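Long-range contacts in putative cell adhesion protein (Bacteroides eggerthii, PDB 4GPV), which probably serves as a FimA-type fimbrial subunit of cell-surface pili involved in adhesion: residues Gly9-Ala17 with Leu54-Asp62; Asp108-Leu116 with Ala188-Gly196. All blocks are in the same frame, centred on the assembly; numbering follows the deposited sequence. Where two conformers were deposited one is given.

Interaction 1 of 2, residues Gly9-Ala17 with Leu54-Asp62; sequences GNNVPGEQA and LFREGGALD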
ATOM      1  N   GLY A   9      18.064  28.171 -11.599  1.00 51.46           N
ATOM      2  CA  GLY A   9      18.522  27.928 -10.239  1.00 48.96           C
ATOM      3  C   GLY A   9      20.003  27.618 -10.172  1.00 49.05           C
ATOM      4  O   GLY A   9      20.542  26.922 -11.039  1.00 48.43           O
ATOM      5  N   ASN A  10      20.659  28.109  -9.118  1.00 42.66           N
ATOM      6  CA  ASN A  10      22.092  27.947  -8.917  1.00 41.14           C
ATOM      7  C   ASN A  10      22.483  26.513  -8.552  1.00 38.59           C
ATOM      8  O   ASN A  10      21.853  25.891  -7.689  1.00 36.53           O
ATOM      9  CB  ASN A  10      22.575  28.900  -7.847  1.00 45.51           C
ATOM     10  CG  ASN A  10      24.003  29.296  -8.061  1.00 70.95           C
ATOM     11  OD1 ASN A  10      24.914  28.536  -7.755  1.00 56.85           O
ATOM     12  ND2 ASN A  10      24.223  30.470  -8.641  1.00 68.49           N
ATOM     13  N   ASN A  11      23.532  26.006  -9.206  1.00 34.17           N
ATOM     14  CA  ASN A  11      24.030  24.650  -8.980  1.00 32.44           C
ATOM     15  C   ASN A  11      25.507  24.614  -8.642  1.00 36.89           C
ATOM     16  O   ASN A  11      26.098  23.528  -8.612  1.00 35.16           O
ATOM     17  CB  ASN A  11      23.744  23.784 -10.200  1.00 33.20           C
ATOM     18  CG  ASN A  11      22.312  23.321 -10.235  1.00 41.14           C
ATOM     19  OD1 ASN A  11      21.715  23.043  -9.204  1.00 33.00           O
ATOM     20  ND2 ASN A  11      21.741  23.209 -11.415  1.00 34.66           N
ATOM     21  N   VAL A  12      26.109  25.783  -8.370  1.00 36.28           N
ATOM     22  CA  VAL A  12      27.540  25.831  -8.062  1.00 37.77           C
ATOM     23  C   VAL A  12      27.754  25.389  -6.585  1.00 37.98           C
ATOM     24  O   VAL A  12      26.912  25.684  -5.729  1.00 35.98           O
ATOM     25  CB  VAL A  12      28.227  27.187  -8.401  1.00 45.20           C
ATOM     26  CG1 VAL A  12      27.899  27.649  -9.826  1.00 45.98           C
ATOM     27  CG2 VAL A  12      27.903  28.281  -7.384  1.00 46.07           C
ATOM     28  N   PRO A  13      28.853  24.670  -6.271  1.00 34.17           N
ATOM     29  CA  PRO A  13      29.052  24.243  -4.878  1.00 33.13           C
ATOM     30  C   PRO A  13      29.306  25.425  -3.953  1.00 37.94           C
ATOM     31  O   PRO A  13      29.908  26.430  -4.366  1.00 37.38           O
ATOM     32  CB  PRO A  13      30.273  23.322  -4.952  1.00 35.32           C
ATOM     33  CG  PRO A  13      30.975  23.697  -6.187  1.00 40.04           C
ATOM     34  CD  PRO A  13      29.938  24.186  -7.148  1.00 35.59           C
ATOM     35  N   GLY A  14      28.812  25.296  -2.728  1.00 33.56           N
ATOM     36  CA  GLY A  14      29.050  26.279  -1.681  1.00 33.93           C
ATOM     37  C   GLY A  14      30.268  25.855  -0.885  1.00 37.32           C
ATOM     38  O   GLY A  14      31.092  25.071  -1.376  1.00 36.24           O
ATOM     39  N   GLU A  15      30.389  26.355   0.345  1.00 33.63           N
ATOM     40  CA  GLU A  15      31.484  25.991   1.236  1.00 34.35           C
ATOM     41  C   GLU A  15      31.134  24.690   1.945  1.00 33.17           C
ATOM     42  O   GLU A  15      29.951  24.391   2.094  1.00 30.60           O
ATOM     43  CB  GLU A  15      31.738  27.119   2.256  1.00 37.54           C
ATOM     44  CG  GLU A  15      33.196  27.229   2.665  1.00 54.20           C
ATOM     45  CD  GLU A  15      33.543  28.216   3.766  1.00 88.76           C
ATOM     46  OE1 GLU A  15      32.617  28.771   4.405  1.00 83.98           O
ATOM     47  OE2 GLU A  15      34.755  28.425   4.001  1.00 94.88           O
ATOM     48  N   GLN A  16      32.144  23.913   2.385  1.00 30.76           N
ATOM     49  CA  GLN A  16      31.852  22.663   3.087  1.00 29.65           C
ATOM     50  C   GLN A  16      30.887  22.919   4.235  1.00 32.87           C
ATOM     51  O   GLN A  16      31.069  23.875   5.003  1.00 34.34           O
ATOM     52  CB  GLN A  16      33.126  21.997   3.630  1.00 31.22           C
ATOM     53  CG  GLN A  16      32.807  20.579   4.149  1.00 34.33           C
ATOM     54  CD  GLN A  16      34.008  19.868   4.698  1.00 43.32           C
ATOM     55  OE1 GLN A  16      35.021  20.474   5.057  1.00 45.01           O
ATOM     56  NE2 GLN A  16      33.916  18.564   4.793  1.00 37.63           N
ATOM     57  N   ALA A  17      29.884  22.077   4.342  1.00 28.90           N
ATOM     58  CA  ALA A  17      28.896  22.194   5.385  1.00 29.40           C
ATOM     59  C   ALA A  17      28.794  20.911   6.170  1.00 32.66           C
ATOM     60  O   ALA A  17      29.263  19.855   5.726  1.00 32.16           O
ATOM     61  CB  ALA A  17      27.548  22.528   4.765  1.00 30.70           C
ATOM     62  N   LEU A  54      20.605  15.198  -1.235  1.00 21.81           N
ATOM     63  CA  LEU A  54      20.662  16.629  -1.007  1.00 21.99           C
ATOM     64  C   LEU A  54      20.760  17.331  -2.343  1.00 25.18           C
ATOM     65  O   LEU A  54      21.574  16.927  -3.166  1.00 24.81           O
ATOM     66  CB  LEU A  54      21.859  17.017  -0.119  1.00 22.58           C
ATOM     67  CG  LEU A  54      21.880  16.447   1.301  1.00 27.41           C
ATOM     68  CD1 LEU A  54      23.239  16.755   1.989  1.00 28.23           C
ATOM     69  CD2 LEU A  54      20.758  17.005   2.121  1.00 26.13           C
ATOM     70  N   PHE A  55      19.924  18.353  -2.578  1.00 22.59           N
ATOM     71  CA  PHE A  55      19.950  19.049  -3.868  1.00 22.77           C
ATOM     72  C   PHE A  55      20.158  20.523  -3.727  1.00 26.45           C
ATOM     73  O   PHE A  55      19.683  21.127  -2.771  1.00 25.06           O
ATOM     74  CB  PHE A  55      18.636  18.814  -4.633  1.00 23.85           C
ATOM     75  CG  PHE A  55      18.410  17.366  -4.967  1.00 23.52           C
ATOM     76  CD1 PHE A  55      19.110  16.756  -6.002  1.00 26.42           C
ATOM     77  CD2 PHE A  55      17.520  16.599  -4.231  1.00 24.27           C
ATOM     78  CE1 PHE A  55      18.919  15.401  -6.291  1.00 24.98           C
ATOM     79  CE2 PHE A  55      17.325  15.243  -4.524  1.00 24.14           C
ATOM     80  CZ  PHE A  55      18.022  14.655  -5.548  1.00 21.57           C
ATOM     81  N   ARG A  56      20.827  21.111  -4.722  1.00 24.26           N
ATOM     82  CA  ARG A  56      21.044  22.550  -4.792  1.00 26.34           C
ATOM     83  C   ARG A  56      19.770  23.222  -5.367  1.00 31.99           C
ATOM     84  O   ARG A  56      18.845  22.517  -5.789  1.00 31.93           O
ATOM     85  CB  ARG A  56      22.298  22.860  -5.614  1.00 26.85           C
ATOM     86  CG  ARG A  56      23.522  22.231  -4.978  1.00 27.38           C
ATOM     87  CD  ARG A  56      24.831  22.509  -5.681  1.00 30.78           C
ATOM     88  NE  ARG A  56      25.882  21.812  -4.946  1.00 28.74           N
ATOM     89  CZ  ARG A  56      27.024  21.377  -5.463  1.00 35.05           C
ATOM     90  NH1 ARG A  56      27.338  21.647  -6.727  1.00 27.59           N
ATOM     91  NH2 ARG A  56      27.889  20.721  -4.707  1.00 25.36           N
ATOM     92  N   GLU A  57      19.735  24.575  -5.377  1.00 31.28           N
ATOM     93  CA  GLU A  57      18.592  25.367  -5.857  0.50 30.81           C
ATOM     94  C   GLU A  57      18.185  24.959  -7.285  1.00 33.88           C
ATOM     95  O   GLU A  57      16.989  24.852  -7.575  1.00 34.25           O
ATOM     96  CB  GLU A  57      18.928  26.874  -5.776  0.50 33.09           C
ATOM     97  CG  GLU A  57      17.836  27.839  -6.232  0.50 43.43           C
ATOM     98  CD  GLU A  57      16.498  27.832  -5.515  0.50 65.95           C
ATOM     99  OE1 GLU A  57      16.463  27.545  -4.297  0.50 59.11           O
ATOM    100  OE2 GLU A  57      15.482  28.161  -6.170  0.50 62.69           O
ATOM    101  N   GLY A  58      19.167  24.704  -8.136  1.00 32.31           N
ATOM    102  CA  GLY A  58      18.918  24.316  -9.519  1.00 33.80           C
ATOM    103  C   GLY A  58      18.702  22.841  -9.793  1.00 34.46           C
ATOM    104  O   GLY A  58      18.742  22.430 -10.957  1.00 33.38           O
ATOM    105  N   GLY A  59      18.527  22.054  -8.732  1.00 30.34           N
ATOM    106  CA  GLY A  59      18.269  20.619  -8.827  1.00 29.34           C
ATOM    107  C   GLY A  59      19.470  19.691  -8.880  1.00 31.42           C
ATOM    108  O   GLY A  59      19.272  18.482  -8.832  1.00 29.60           O
ATOM    109  N   ALA A  60      20.708  20.203  -8.938  1.00 27.58           N
ATOM    110  CA  ALA A  60      21.875  19.308  -8.962  1.00 26.59           C
ATOM    111  C   ALA A  60      22.090  18.639  -7.605  1.00 28.80           C
ATOM    112  O   ALA A  60      21.795  19.241  -6.568  1.00 28.59           O
ATOM    113  CB  ALA A  60      23.140  20.079  -9.343  1.00 28.08           C
ATOM    114  N   LEU A  61      22.640  17.418  -7.606  1.00 25.38           N
ATOM    115  CA  LEU A  61      23.017  16.758  -6.352  1.00 25.18           C
ATOM    116  C   LEU A  61      24.114  17.607  -5.668  1.00 29.00           C
ATOM    117  O   LEU A  61      25.035  18.088  -6.322  1.00 28.85           O
ATOM    118  CB  LEU A  61      23.523  15.333  -6.596  1.00 25.88           C
ATOM    119  CG  LEU A  61      22.447  14.257  -6.645  1.00 28.34           C
ATOM    120  CD1 LEU A  61      23.001  12.992  -7.234  1.00 29.63           C
ATOM    121  CD2 LEU A  61      21.854  13.994  -5.245  1.00 27.37           C
ATOM    122  N   ASP A  62      23.983  17.824  -4.372  1.00 25.20           N
ATOM    123  CA  ASP A  62      24.966  18.636  -3.656  1.00 24.09           C
ATOM    124  C   ASP A  62      26.174  17.785  -3.271  1.00 27.70           C
ATOM    125  O   ASP A  62      27.257  18.298  -3.005  1.00 26.67           O
ATOM    126  CB  ASP A  62      24.294  19.262  -2.429  1.00 25.56           C
ATOM    127  CG  ASP A  62      25.221  20.163  -1.642  1.00 31.30           C
ATOM    128  OD1 ASP A  62      25.810  21.100  -2.252  1.00 30.90           O
ATOM    129  OD2 ASP A  62      25.436  19.880  -0.460  1.00 33.57           O
TER
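Asn11 and Arg56 carry this contact, in which the N-terminal loop lies against the type I beta turn from Arg56 to Gly59. The Asn11 amide faces the turn with both its polar atoms. Its ND2 donates to Gly58 O at 3.1 Å, with that oxygen in the amide plane. Its OD1 accepts from Ala60 N at 3.0 Å, the donor standing above the plane of the side-chain carbonyl. Two bonds thus fix the rotation of the amide, and the Ala60 methyl packs against its CG and OD1. Arg56 reaches along the loop with its chain extended from CG to NE (chi2 -178°, chi3 -179°). Arg56 NH1 donates to Asn11 O at 2.9 Å. That oxygen lies in the guanidinium plane, while NH1 stands above the carbonyl plane of Asn11. Pro13 CA sits over one guanidinium face, 3.5 Å above the plane, and Leu61 O covers the opposite one. Arg56 NE donates to Asp62 OD1 at 2.8 Å, on the anti lone pair, as part of a salt bridge. Asp62 OD2 accepts from Thr80 N. With an alanine here instead of Arg56, the carboxylate of Asp62 is likely to lose its charged partner, Asn11 O its NH1 donor, and Pro13 the flat group beneath it. Upstream, Asn10 OD1 accepts from Val12 N in an Asx turn. The backbone O of Asn10 takes Gly58 N at 3.0 Å, well above its carbonyl plane.

Interaction 2 of 2, residues Asp108-Leu116 with Ala188-Gly196; sequences DLLAVTGSL and AGKKGRFFG
The guanidinium of Arg193 has Ala111 CA over one face. Its chain bends at chi2 and chi3 (-70° and -86°), which turns Arg193 NE back to the backbone O of Phe195 at 3.1 Å. Arg193 NH2 forms a salt bridge with Glu200 OE1. The Phe194 ring meets Val112 O edge-on, in plane, with CD2 3.6 Å from that oxygen. Phe100 packs edge-to-face with the same ring. The ring of Phe195 takes Leu109 obliquely, at CE2 and CD2, and pairs edge-to-face with Tyr87. Leu110 CD2 touches Phe195 CB at 3.6 Å. Between these groups and Leu116 runs a short antiparallel pairing, strand 113-115 against the end of strand 176-193. Gly114 and Gly192 form its hydrogen-bonded pair, with Gly114 N 2.9 Å from Gly192 O and a matching bond in return. Thr113 and Arg193 form a non-hydrogen-bonded pair, and Thr113 CG2 presses on Arg193 CD at 3.2 Å. Ser115 OG lies beside Lys190 CE. Further on, Leu116 CD2 meets the Ala188 methyl at 3.6 Å. At the other end, a water accepts from Phe195 N and lies 2.7 Å from Val112 O, to which it can donate.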
ATOM      1  N   ASP A 108      15.123  13.790 -11.535  1.00 26.54           N
ATOM      2  CA  ASP A 108      15.226  12.321 -11.576  1.00 25.50           C
ATOM      3  C   ASP A 108      14.618  11.666 -10.368  1.00 28.64           C
ATOM      4  O   ASP A 108      13.909  10.668 -10.512  1.00 28.49           O
ATOM      5  CB  ASP A 108      16.681  11.843 -11.660  1.00 26.98           C
ATOM      6  CG  ASP A 108      17.399  12.190 -12.944  1.00 35.66           C
ATOM      7  OD1 ASP A 108      16.707  12.413 -13.972  1.00 35.79           O
ATOM      8  OD2 ASP A 108      18.660  12.181 -12.938  1.00 33.90           O
ATOM      9  N   LEU A 109      14.951  12.172  -9.165  1.00 22.99           N
ATOM     10  CA  LEU A 109      14.455  11.555  -7.946  1.00 21.37           C
ATOM     11  C   LEU A 109      12.926  11.622  -7.884  1.00 25.59           C
ATOM     12  O   LEU A 109      12.292  10.644  -7.500  1.00 24.80           O
ATOM     13  CB  LEU A 109      15.060  12.226  -6.708  1.00 21.53           C
ATOM     14  CG  LEU A 109      14.536  11.694  -5.368  1.00 25.15           C
ATOM     15  CD1 LEU A 109      14.941  10.278  -5.140  1.00 23.73           C
ATOM     16  CD2 LEU A 109      15.021  12.521  -4.240  1.00 25.73           C
ATOM     17  N   LEU A 110      12.345  12.771  -8.268  1.00 23.95           N
ATOM     18  CA  LEU A 110      10.907  12.999  -8.205  1.00 24.55           C
ATOM     19  C   LEU A 110      10.110  12.038  -9.097  1.00 28.79           C
ATOM     20  O   LEU A 110       8.925  11.795  -8.832  1.00 28.72           O
ATOM     21  CB  LEU A 110      10.575  14.453  -8.566  1.00 25.16           C
ATOM     22  CG  LEU A 110      11.079  15.507  -7.573  1.00 31.10           C
ATOM     23  CD1 LEU A 110      10.787  16.924  -8.070  1.00 32.91           C
ATOM     24  CD2 LEU A 110      10.510  15.297  -6.184  1.00 28.55           C
ATOM     25  N   ALA A 111      10.764  11.472 -10.118  1.00 23.80           N
ATOM     26  CA  ALA A 111      10.145  10.523 -11.036  1.00 25.01           C
ATOM     27  C   ALA A 111      10.367   9.057 -10.659  1.00 28.48           C
ATOM     28  O   ALA A 111       9.746   8.198 -11.276  1.00 28.44           O
ATOM     29  CB  ALA A 111      10.665  10.768 -12.446  1.00 26.56           C
ATOM     30  N   VAL A 112      11.227   8.738  -9.663  1.00 23.11           N
ATOM     31  CA  VAL A 112      11.476   7.322  -9.333  1.00 21.79           C
ATOM     32  C   VAL A 112      10.209   6.631  -8.811  1.00 22.95           C
ATOM     33  O   VAL A 112       9.574   7.134  -7.900  1.00 22.43           O
ATOM     34  CB  VAL A 112      12.626   7.134  -8.308  1.00 25.03           C
ATOM     35  CG1 VAL A 112      12.769   5.663  -7.902  1.00 23.93           C
ATOM     36  CG2 VAL A 112      13.932   7.645  -8.889  1.00 26.02           C
ATOM     37  N   THR A 113       9.925   5.424  -9.324  1.00 20.89           N
ATOM     38  CA  THR A 113       8.805   4.617  -8.812  1.00 19.96           C
ATOM     39  C   THR A 113       9.335   3.217  -8.489  1.00 24.83           C
ATOM     40  O   THR A 113      10.296   2.747  -9.111  1.00 26.15           O
ATOM     41  CB  THR A 113       7.634   4.567  -9.845  1.00 26.94           C
ATOM     42  OG1 THR A 113       8.093   3.895 -11.010  1.00 31.03           O
ATOM     43  CG2 THR A 113       7.183   5.946 -10.293  1.00 28.82           C
ATOM     44  N   GLY A 114       8.704   2.578  -7.519  1.00 19.45           N
ATOM     45  CA  GLY A 114       8.998   1.204  -7.147  1.00 19.85           C
ATOM     46  C   GLY A 114       7.783   0.346  -7.449  1.00 23.86           C
ATOM     47  O   GLY A 114       6.680   0.883  -7.627  1.00 23.06           O
ATOM     48  N   SER A 115       7.957  -0.985  -7.517  1.00 19.53           N
ATOM     49  CA  SER A 115       6.795  -1.834  -7.820  1.00 19.40           C
ATOM     50  C   SER A 115       6.279  -2.455  -6.577  1.00 21.79           C
ATOM     51  O   SER A 115       7.039  -2.606  -5.613  1.00 21.85           O
ATOM     52  CB  SER A 115       7.144  -2.904  -8.851  1.00 25.41           C
ATOM     53  OG  SER A 115       7.271  -2.260 -10.112  1.00 35.00           O
ATOM     54  N   LEU A 116       4.987  -2.843  -6.580  1.00 18.71           N
ATOM     55  CA  LEU A 116       4.446  -3.452  -5.359  1.00 18.58           C
ATOM     56  C   LEU A 116       5.019  -4.849  -5.146  1.00 20.74           C
ATOM     57  O   LEU A 116       5.040  -5.326  -4.013  1.00 20.10           O
ATOM     58  CB  LEU A 116       2.911  -3.504  -5.427  1.00 17.73           C
ATOM     59  CG  LEU A 116       2.155  -4.036  -4.195  1.00 21.79           C
ATOM     60  CD1 LEU A 116       2.382  -3.161  -2.963  1.00 22.56           C
ATOM     61  CD2 LEU A 116       0.661  -4.137  -4.531  1.00 20.82           C
ATOM     62  N   ALA A 188      -4.517  -4.383  -7.388  1.00 17.47           N
ATOM     63  CA  ALA A 188      -3.638  -3.586  -6.534  1.00 15.48           C
ATOM     64  C   ALA A 188      -2.792  -2.707  -7.459  1.00 18.73           C
ATOM     65  O   ALA A 188      -2.224  -3.251  -8.409  1.00 19.27           O
ATOM     66  CB  ALA A 188      -2.721  -4.520  -5.749  1.00 16.12           C
ATOM     67  N   GLY A 189      -2.690  -1.401  -7.201  1.00 15.39           N
ATOM     68  CA  GLY A 189      -1.866  -0.531  -8.043  1.00 16.22           C
ATOM     69  C   GLY A 189      -0.411  -0.989  -8.048  1.00 20.02           C
ATOM     70  O   GLY A 189       0.160  -1.268  -6.988  1.00 16.99           O
ATOM     71  N   LYS A 190       0.199  -1.093  -9.247  1.00 18.24           N
ATOM     72  CA  LYS A 190       1.580  -1.577  -9.342  1.00 18.93           C
ATOM     73  C   LYS A 190       2.645  -0.557  -8.879  1.00 21.29           C
ATOM     74  O   LYS A 190       3.604  -0.953  -8.224  1.00 20.40           O
ATOM     75  CB  LYS A 190       1.894  -1.969 -10.804  1.00 21.73           C
ATOM     76  CG  LYS A 190       3.391  -2.224 -11.087  1.00 26.92           C
ATOM     77  CD  LYS A 190       3.624  -2.858 -12.446  1.00 29.98           C
ATOM     78  CE  LYS A 190       5.083  -3.189 -12.666  1.00 36.89           C
ATOM     79  NZ  LYS A 190       5.243  -4.250 -13.696  1.00 55.15           N
ATOM     80  N   LYS A 191       2.445   0.731  -9.204  1.00 20.64           N
ATOM     81  CA  LYS A 191       3.437   1.792  -9.010  0.50 20.52           C
ATOM     82  C   LYS A 191       3.373   2.489  -7.684  1.00 22.57           C
ATOM     83  O   LYS A 191       2.331   2.997  -7.303  1.00 21.24           O
ATOM     84  CB  LYS A 191       3.314   2.856 -10.109  0.50 23.60           C
ATOM     85  CG  LYS A 191       3.960   2.482 -11.425  0.50 37.23           C
ATOM     86  CD  LYS A 191       4.207   3.725 -12.280  0.50 42.98           C
ATOM     87  CE  LYS A 191       4.825   3.387 -13.615  0.50 53.29           C
ATOM     88  NZ  LYS A 191       5.310   4.603 -14.318  0.50 57.41           N
ATOM     89  N   GLY A 192       4.515   2.538  -7.017  1.00 18.67           N
ATOM     90  CA  GLY A 192       4.671   3.223  -5.742  1.00 19.13           C
ATOM     91  C   GLY A 192       5.548   4.431  -5.978  1.00 24.51           C
ATOM     92  O   GLY A 192       6.746   4.282  -6.240  1.00 23.01           O
ATOM     93  N   ARG A 193       4.942   5.628  -5.950  1.00 20.97           N
ATOM     94  CA  ARG A 193       5.654   6.872  -6.130  1.00 21.49           C
ATOM     95  C   ARG A 193       6.166   7.352  -4.809  1.00 26.18           C
ATOM     96  O   ARG A 193       5.386   7.490  -3.844  1.00 27.23           O
ATOM     97  CB  ARG A 193       4.718   7.932  -6.737  1.00 25.31           C
ATOM     98  CG  ARG A 193       4.701   7.985  -8.235  1.00 38.70           C
ATOM     99  CD  ARG A 193       6.002   8.536  -8.791  1.00 51.45           C
ATOM    100  NE  ARG A 193       6.064   9.993  -8.872  1.00 62.45           N
ATOM    101  CZ  ARG A 193       5.786  10.696  -9.961  1.00 71.79           C
ATOM    102  NH1 ARG A 193       5.368  10.088 -11.063  1.00 61.28           N
ATOM    103  NH2 ARG A 193       5.907  12.012  -9.954  1.00 63.84           N
ATOM    104  N   PHE A 194       7.482   7.594  -4.720  1.00 19.15           N
ATOM    105  CA  PHE A 194       8.005   8.083  -3.454  1.00 17.06           C
ATOM    106  C   PHE A 194       7.730   9.555  -3.265  1.00 22.44           C
ATOM    107  O   PHE A 194       7.558   9.994  -2.129  1.00 22.17           O
ATOM    108  CB  PHE A 194       9.531   7.821  -3.371  1.00 19.43           C
ATOM    109  CG  PHE A 194       9.858   6.350  -3.439  1.00 18.72           C
ATOM    110  CD1 PHE A 194       9.884   5.571  -2.282  1.00 19.29           C
ATOM    111  CD2 PHE A 194      10.138   5.734  -4.661  1.00 20.66           C
ATOM    112  CE1 PHE A 194      10.195   4.206  -2.346  1.00 20.27           C
ATOM    113  CE2 PHE A 194      10.420   4.360  -4.726  1.00 22.75           C
ATOM    114  CZ  PHE A 194      10.434   3.608  -3.577  1.00 21.03           C
ATOM    115  N   PHE A 195       7.789  10.343  -4.361  1.00 21.10           N
ATOM    116  CA  PHE A 195       7.582  11.788  -4.313  1.00 21.76           C
ATOM    117  C   PHE A 195       6.606  12.163  -5.405  1.00 29.05           C
ATOM    118  O   PHE A 195       6.011  11.292  -6.027  1.00 30.18           O
ATOM    119  CB  PHE A 195       8.928  12.522  -4.449  1.00 23.01           C
ATOM    120  CG  PHE A 195       9.891  12.095  -3.383  1.00 22.58           C
ATOM    121  CD1 PHE A 195       9.723  12.512  -2.065  1.00 23.75           C
ATOM    122  CD2 PHE A 195      10.926  11.212  -3.673  1.00 22.83           C
ATOM    123  CE1 PHE A 195      10.555  12.037  -1.058  1.00 24.45           C
ATOM    124  CE2 PHE A 195      11.757  10.739  -2.660  1.00 25.46           C
ATOM    125  CZ  PHE A 195      11.598  11.201  -1.367  1.00 23.23           C
ATOM    126  N   GLY A 196       6.385  13.441  -5.585  1.00 28.76           N
ATOM    127  CA  GLY A 196       5.429  13.874  -6.587  1.00 29.01           C
ATOM    128  C   GLY A 196       4.135  14.295  -5.943  1.00 30.66           C
ATOM    129  O   GLY A 196       3.991  14.286  -4.715  1.00 30.45           O
TER
HETATM  130  O   HOH W   1       9.097   9.612  -6.857  1.00 35.72           O

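Overall arrangement
Interactions 1 and 2 follow one another along the chain, and their centres are about 25 Å apart. Interaction 1 is a surface contact, its centre about 33 Å from the centre of the chain. Interaction 2 is partly buried, and its centre lies about 11 Å from that of the chain. They touch through packing, where Phe55 CE2 meets Leu109 CD2 at 3.6 Å. Helix 106-111 joins them: Phe55 also packs on Glu106, and the backbone of Gly59 bonds to Glu106. Strand 83-90 is a second shared neighbour, touching Leu54 and Glu57 in one contact and Phe194 and Phe195 in the other. The 188-196 segment belongs to the FimA-like C-terminal family region.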